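Local coordinates for protein glutamine synthetase (Streptomyces coelicolor, PDB 4BAX) that forms a ten-chain assembly of the glutamine synthetase family, in which each chain joins a beta-grasp domain to a catalytic domain, at residues P109-E114 with R328-T333; V155-E160 with Y205-D210. All coordinates share one frame; numbering follows the deposited sequence.

Interactions 1 and 2 lie on opposite sides of the chain's centre. Their centres are 27 Å apart, and their nearest atoms stay about 10 Å from each other. In sequence order, residues 155-160 and 205-210 of interaction 2 both fall between residues 109-114 and 328-333 of interaction 1. Interaction 1 sets strand 110-121 against helix 323-341 near the C-terminus. Interaction 2 sets helix 152-164 against residues 205-210 of helix 190-210. Helix 190-210 also touches the strand of interaction 1 through its early residues, so it runs between the two sites. Interaction 1 is internal to the subunit, whereas interaction 2 lies where two further subunits meet it.

Interaction 1 (P109-E114 with R328-T333); sequences PVFGIE and RLLVDT
Leu-330 and Val-331 of helix 323-341 both press on the ring of Phe-111, and Val-331 also reaches Pro-109. The contact is wholly apolar. No hydrogen bond joins the two segments.

Leu-330 comes first along the helix. Its CB points toward the strand and lies in the plane of the Phe-111 ring, at the edge, 4.0 Å from CE2. The branch atom CD1 approaches the same corner of the ring, 3.9 Å from Phe-111 CE2. The two side chains cross at a slant.

Val-331 follows and meets the strand segment through CG2. This methyl also lies at the ring edge in plane, 3.8 Å from Phe-111 CZ. It is 3.9 Å from Phe-111 CE1, so it meets the edge at CZ and CE1, next to the leucine at CE2. The valine and phenylalanine side chains meet at about a right angle. The same CG2 rests 4.0 Å from Pro-109 CB, with Pro-109 CG at much the same distance. The one methyl thus touches both the proline ring and the aromatic edge. The valine torsion (chi1 163°) sets CG2 anti to the carbonyl carbon, and this is the branch that meets Phe-111 and Pro-109.

All four touching residues are buried. The strand enters the contact through Pro-109, just before it begins, and through Phe-111.

Phe-111 also meets the ring of Phe-235, with the planes at about 35°. On the strand side, Phe-111 shares backbone hydrogen bonding with Leu-188, and Val-110 with Ser-236. The contact joins helix 323-341 to strand 110-121 of the mixed sheet. Helix 190-210 packs on the strand segment through Pro-190 and Val-193, while Leu-254 packs on Leu-330 and Phe-104 on Val-331.

Interaction 2 (V155-E160 with Y205-D210); sequences VEAHLE and YRTAED
Thr-207 OG1 is gripped twice, by Leu-203 O one turn back in its own helix and by Asn-161 ND2 on helix 152-164. The hydroxyl gives its proton to the carbonyl and accepts from the amide. It stands anti to its own carbonyl carbon (chi1 -60°), which turns it back along the helix.

The methyl CG2 is thereby aimed at the other helix. It lies 3.5 Å from Ala-157 CB and 3.7 Å from His-158 N. The alanine CB points toward Thr-207. The CA atoms of His-158 and Thr-207 are 6.0 Å apart.

His-158 CB passes 4.3 Å from the same methyl. Its imidazole NE2 binds Ala-200 O of helix 190-210, and its ring meets Phe-183.

Glu-209 forms a salt bridge with Arg-152 of a second subunit. Glu-160 does so with Lys-5 of a third. The helix of Glu-209 thus meets the second subunit and that of Glu-160 the third.

The buried touch joins two methyl groups, with a backbone N and His-158 CB nearby, and has no direct hydrogen bond. Polar ties between the helices instead run from Thr-207 OG1 to Asn-161, next after 155-160, and from His-158 NE2 to Ala-200, more than a turn before 205-210.

Interaction 1 (P109-E114 with R328-T333)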
loop_
_atom_site.group_PDB
_atom_site.type_symbol
_atom_site.label_atom_id
_atom_site.label_comp_id
_atom_site.label_asym_id
_atom_site.label_seq_id
_atom_site.Cartn_x
_atom_site.Cartn_y
_atom_site.Cartn_z
ATOM N N PRO A 109 42.924 -7.484 -40.185
ATOM C CA PRO A 109 41.612 -6.888 -39.928
ATOM C C PRO A 109 41.470 -6.465 -38.465
ATOM O O PRO A 109 41.946 -7.165 -37.568
ATOM C CB PRO A 109 40.649 -8.027 -40.270
ATOM C CG PRO A 109 41.449 -9.278 -40.043
ATOM C CD PRO A 109 42.840 -8.930 -40.462
ATOM N N VAL A 110 40.812 -5.329 -38.244
ATOM C CA VAL A 110 40.593 -4.784 -36.911
ATOM C C VAL A 110 39.122 -4.365 -36.798
ATOM O O VAL A 110 38.507 -3.920 -37.775
ATOM C CB VAL A 110 41.521 -3.582 -36.665
ATOM C CG1 VAL A 110 41.199 -2.894 -35.359
ATOM C CG2 VAL A 110 42.978 -4.030 -36.689
ATOM N N PHE A 111 38.540 -4.542 -35.618
ATOM C CA PHE A 111 37.132 -4.245 -35.443
ATOM C C PHE A 111 36.856 -3.349 -34.255
ATOM O O PHE A 111 37.541 -3.428 -33.230
ATOM C CB PHE A 111 36.338 -5.533 -35.269
ATOM C CG PHE A 111 36.232 -6.348 -36.524
ATOM C CD1 PHE A 111 37.192 -7.298 -36.829
ATOM C CD2 PHE A 111 35.187 -6.146 -37.414
ATOM C CE1 PHE A 111 37.105 -8.048 -37.997
ATOM C CE2 PHE A 111 35.095 -6.895 -38.584
ATOM C CZ PHE A 111 36.056 -7.847 -38.874
ATOM N N GLY A 112 35.837 -2.507 -34.412
ATOM C CA GLY A 112 35.239 -1.805 -33.300
ATOM C C GLY A 112 33.745 -2.078 -33.308
ATOM O O GLY A 112 33.087 -1.995 -34.357
ATOM N N ILE A 113 33.197 -2.404 -32.140
ATOM C CA ILE A 113 31.755 -2.634 -32.027
ATOM C C ILE A 113 31.063 -1.688 -31.030
ATOM O O ILE A 113 31.484 -1.543 -29.870
ATOM C CB ILE A 113 31.431 -4.139 -31.736
ATOM C CG1 ILE A 113 32.129 -5.021 -32.797
ATOM C CG2 ILE A 113 29.926 -4.400 -31.745
ATOM C CD1 ILE A 113 32.065 -6.489 -32.527
ATOM N N GLU A 114 30.012 -1.024 -31.510
ATOM C CA GLU A 114 29.249 -0.112 -30.676
ATOM C C GLU A 114 28.001 -0.880 -30.221
ATOM O O GLU A 114 27.035 -1.065 -30.970
ATOM C CB GLU A 114 28.873 1.122 -31.486
ATOM C CG GLU A 114 30.095 1.768 -32.188
ATOM C CD GLU A 114 29.735 2.992 -33.036
ATOM O OE1 GLU A 114 28.530 3.188 -33.339
ATOM O OE2 GLU A 114 30.658 3.766 -33.390
ATOM N N ARG A 328 33.336 -12.815 -38.584
ATOM C CA ARG A 328 33.732 -13.842 -39.563
ATOM C C ARG A 328 33.271 -13.458 -40.971
ATOM O O ARG A 328 34.055 -13.521 -41.935
ATOM C CB ARG A 328 33.159 -15.212 -39.180
ATOM C CG ARG A 328 33.806 -16.401 -39.916
ATOM C CD ARG A 328 32.812 -17.275 -40.681
ATOM N NE ARG A 328 31.650 -17.587 -39.865
ATOM C CZ ARG A 328 30.463 -17.931 -40.352
ATOM N NH1 ARG A 328 30.285 -18.027 -41.661
ATOM N NH2 ARG A 328 29.454 -18.194 -39.522
ATOM N N LEU A 329 32.009 -13.026 -41.059
ATOM C CA LEU A 329 31.358 -12.688 -42.311
ATOM C C LEU A 329 32.009 -11.489 -43.000
ATOM O O LEU A 329 32.205 -11.490 -44.226
ATOM C CB LEU A 329 29.878 -12.400 -42.060
ATOM C CG LEU A 329 28.990 -13.594 -41.726
ATOM C CD1 LEU A 329 27.566 -13.141 -41.447
ATOM C CD2 LEU A 329 29.032 -14.583 -42.878
ATOM N N LEU A 330 32.320 -10.463 -42.212
ATOM C CA LEU A 330 32.958 -9.270 -42.753
ATOM C C LEU A 330 34.353 -9.598 -43.275
ATOM O O LEU A 330 34.741 -9.125 -44.340
ATOM C CB LEU A 330 33.019 -8.165 -41.704
ATOM C CG LEU A 330 31.683 -7.435 -41.590
ATOM C CD1 LEU A 330 31.645 -6.519 -40.358
ATOM C CD2 LEU A 330 31.403 -6.659 -42.891
ATOM N N VAL A 331 35.100 -10.405 -42.531
ATOM C CA VAL A 331 36.421 -10.824 -42.986
ATOM C C VAL A 331 36.324 -11.676 -44.249
ATOM O O VAL A 331 37.054 -11.446 -45.213
ATOM C CB VAL A 331 37.153 -11.609 -41.906
ATOM C CG1 VAL A 331 38.303 -12.389 -42.492
ATOM C CG2 VAL A 331 37.630 -10.661 -40.815
ATOM N N ASP A 332 35.393 -12.621 -44.275
ATOM C CA ASP A 332 35.291 -13.495 -45.433
ATOM C C ASP A 332 34.978 -12.648 -46.652
ATOM O O ASP A 332 35.696 -12.687 -47.647
ATOM C CB ASP A 332 34.189 -14.544 -45.248
ATOM C CG ASP A 332 34.327 -15.717 -46.223
ATOM O OD1 ASP A 332 34.794 -15.508 -47.356
ATOM O OD2 ASP A 332 34.000 -16.861 -45.848
ATOM N N THR A 333 33.936 -11.844 -46.550
ATOM C CA THR A 333 33.510 -11.091 -47.709
ATOM C C THR A 333 34.520 -10.033 -48.147
ATOM O O THR A 333 35.035 -10.080 -49.267
ATOM C CB THR A 333 32.111 -10.457 -47.462
ATOM O OG1 THR A 333 31.132 -11.490 -47.255
ATOM C CG2 THR A 333 31.696 -9.532 -48.613
#

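Interaction 2 (V155-E160 with Y205-D210)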
loop_
_atom_site.group_PDB
_atom_site.type_symbol
_atom_site.label_atom_id
_atom_site.label_comp_id
_atom_site.label_asym_id
_atom_site.label_seq_id
_atom_site.Cartn_x
_atom_site.Cartn_y
_atom_site.Cartn_z
ATOM N N VAL A 155 25.102 1.551 -15.418
ATOM C CA VAL A 155 26.018 1.787 -16.513
ATOM C C VAL A 155 27.431 2.082 -16.003
ATOM O O VAL A 155 28.426 1.556 -16.533
ATOM C CB VAL A 155 25.529 2.935 -17.362
ATOM C CG1 VAL A 155 26.584 3.301 -18.402
ATOM C CG2 VAL A 155 24.185 2.564 -18.002
ATOM N N GLU A 156 27.519 2.897 -14.956
ATOM C CA GLU A 156 28.800 3.221 -14.371
ATOM C C GLU A 156 29.463 2.035 -13.719
ATOM O O GLU A 156 30.674 1.844 -13.888
ATOM C CB GLU A 156 28.683 4.363 -13.373
ATOM C CG GLU A 156 28.308 5.690 -13.997
ATOM C CD GLU A 156 29.495 6.424 -14.663
ATOM O OE1 GLU A 156 30.683 6.161 -14.328
ATOM O OE2 GLU A 156 29.230 7.297 -15.514
ATOM N N ALA A 157 28.680 1.207 -13.029
ATOM C CA ALA A 157 29.246 0.022 -12.384
ATOM C C ALA A 157 29.825 -0.942 -13.428
ATOM O O ALA A 157 30.930 -1.494 -13.255
ATOM C CB ALA A 157 28.198 -0.661 -11.542
ATOM N N HIS A 158 29.103 -1.099 -14.530
ATOM C CA HIS A 158 29.535 -1.948 -15.624
ATOM C C HIS A 158 30.800 -1.433 -16.338
ATOM O O HIS A 158 31.728 -2.211 -16.634
ATOM C CB HIS A 158 28.401 -2.114 -16.603
ATOM C CG HIS A 158 28.792 -2.790 -17.876
ATOM N ND1 HIS A 158 28.904 -2.114 -19.072
ATOM C CD2 HIS A 158 29.098 -4.082 -18.136
ATOM C CE1 HIS A 158 29.250 -2.965 -20.019
ATOM N NE2 HIS A 158 29.374 -4.165 -19.478
ATOM N N LEU A 159 30.862 -0.125 -16.584
ATOM C CA LEU A 159 32.041 0.426 -17.246
ATOM C C LEU A 159 33.296 0.243 -16.381
ATOM O O LEU A 159 34.349 -0.189 -16.882
ATOM C CB LEU A 159 31.825 1.891 -17.627
ATOM C CG LEU A 159 33.055 2.672 -18.071
ATOM C CD1 LEU A 159 33.512 2.214 -19.450
ATOM C CD2 LEU A 159 32.751 4.150 -18.073
ATOM N N GLU A 160 33.176 0.555 -15.089
ATOM C CA GLU A 160 34.284 0.369 -14.159
ATOM C C GLU A 160 34.653 -1.118 -14.070
ATOM O O GLU A 160 35.823 -1.483 -14.069
ATOM C CB GLU A 160 33.940 0.940 -12.780
ATOM C CG GLU A 160 35.070 0.848 -11.732
ATOM C CD GLU A 160 36.321 1.685 -12.113
ATOM O OE1 GLU A 160 36.329 2.346 -13.176
ATOM O OE2 GLU A 160 37.313 1.684 -11.349
ATOM N N TYR A 205 24.858 -8.017 -17.726
ATOM C CA TYR A 205 23.751 -8.761 -17.146
ATOM C C TYR A 205 24.023 -8.994 -15.691
ATOM O O TYR A 205 23.168 -8.813 -14.834
ATOM C CB TYR A 205 23.641 -10.127 -17.800
ATOM C CG TYR A 205 23.277 -10.151 -19.252
ATOM C CD1 TYR A 205 22.186 -9.443 -19.750
ATOM C CD2 TYR A 205 24.011 -10.936 -20.135
ATOM C CE1 TYR A 205 21.863 -9.511 -21.108
ATOM C CE2 TYR A 205 23.698 -11.004 -21.469
ATOM C CZ TYR A 205 22.631 -10.303 -21.956
ATOM O OH TYR A 205 22.353 -10.399 -23.303
ATOM N N ARG A 206 25.245 -9.420 -15.439
ATOM C CA ARG A 206 25.664 -9.762 -14.101
ATOM C C ARG A 206 25.736 -8.548 -13.156
ATOM O O ARG A 206 25.217 -8.606 -12.039
ATOM C CB ARG A 206 26.970 -10.546 -14.156
ATOM C CG ARG A 206 27.653 -10.793 -12.844
ATOM C CD ARG A 206 26.976 -11.836 -12.018
ATOM N NE ARG A 206 27.669 -12.034 -10.752
ATOM C CZ ARG A 206 27.508 -11.251 -9.689
ATOM N NH1 ARG A 206 26.685 -10.201 -9.746
ATOM N NH2 ARG A 206 28.182 -11.508 -8.568
ATOM N N THR A 207 26.277 -7.431 -13.644
ATOM C CA THR A 207 26.327 -6.193 -12.868
ATOM C C THR A 207 24.906 -5.703 -12.549
ATOM O O THR A 207 24.624 -5.288 -11.413
ATOM C CB THR A 207 27.108 -5.082 -13.617
ATOM O OG1 THR A 207 28.439 -5.535 -13.839
ATOM C CG2 THR A 207 27.179 -3.806 -12.805
ATOM N N ALA A 208 24.010 -5.813 -13.534
ATOM C CA ALA A 208 22.632 -5.333 -13.404
ATOM C C ALA A 208 21.822 -6.142 -12.374
ATOM O O ALA A 208 20.852 -5.639 -11.792
ATOM C CB ALA A 208 21.935 -5.300 -14.762
ATOM N N GLU A 209 22.248 -7.378 -12.119
ATOM C CA GLU A 209 21.598 -8.203 -11.107
ATOM C C GLU A 209 21.611 -7.528 -9.742
ATOM O O GLU A 209 20.626 -7.598 -9.011
ATOM C CB GLU A 209 22.291 -9.554 -10.980
ATOM C CG GLU A 209 22.030 -10.490 -12.143
ATOM C CD GLU A 209 22.849 -11.766 -12.052
ATOM O OE1 GLU A 209 23.358 -12.079 -10.958
ATOM O OE2 GLU A 209 22.994 -12.459 -13.081
ATOM N N ASP A 210 22.708 -6.852 -9.418
ATOM C CA ASP A 210 22.850 -6.178 -8.126
ATOM C C ASP A 210 21.917 -4.988 -7.955
ATOM O O ASP A 210 21.484 -4.677 -6.833
ATOM C CB ASP A 210 24.315 -5.776 -7.894
ATOM C CG ASP A 210 25.233 -6.974 -7.732
ATOM O OD1 ASP A 210 24.762 -8.024 -7.238
ATOM O OD2 ASP A 210 26.417 -6.884 -8.120
#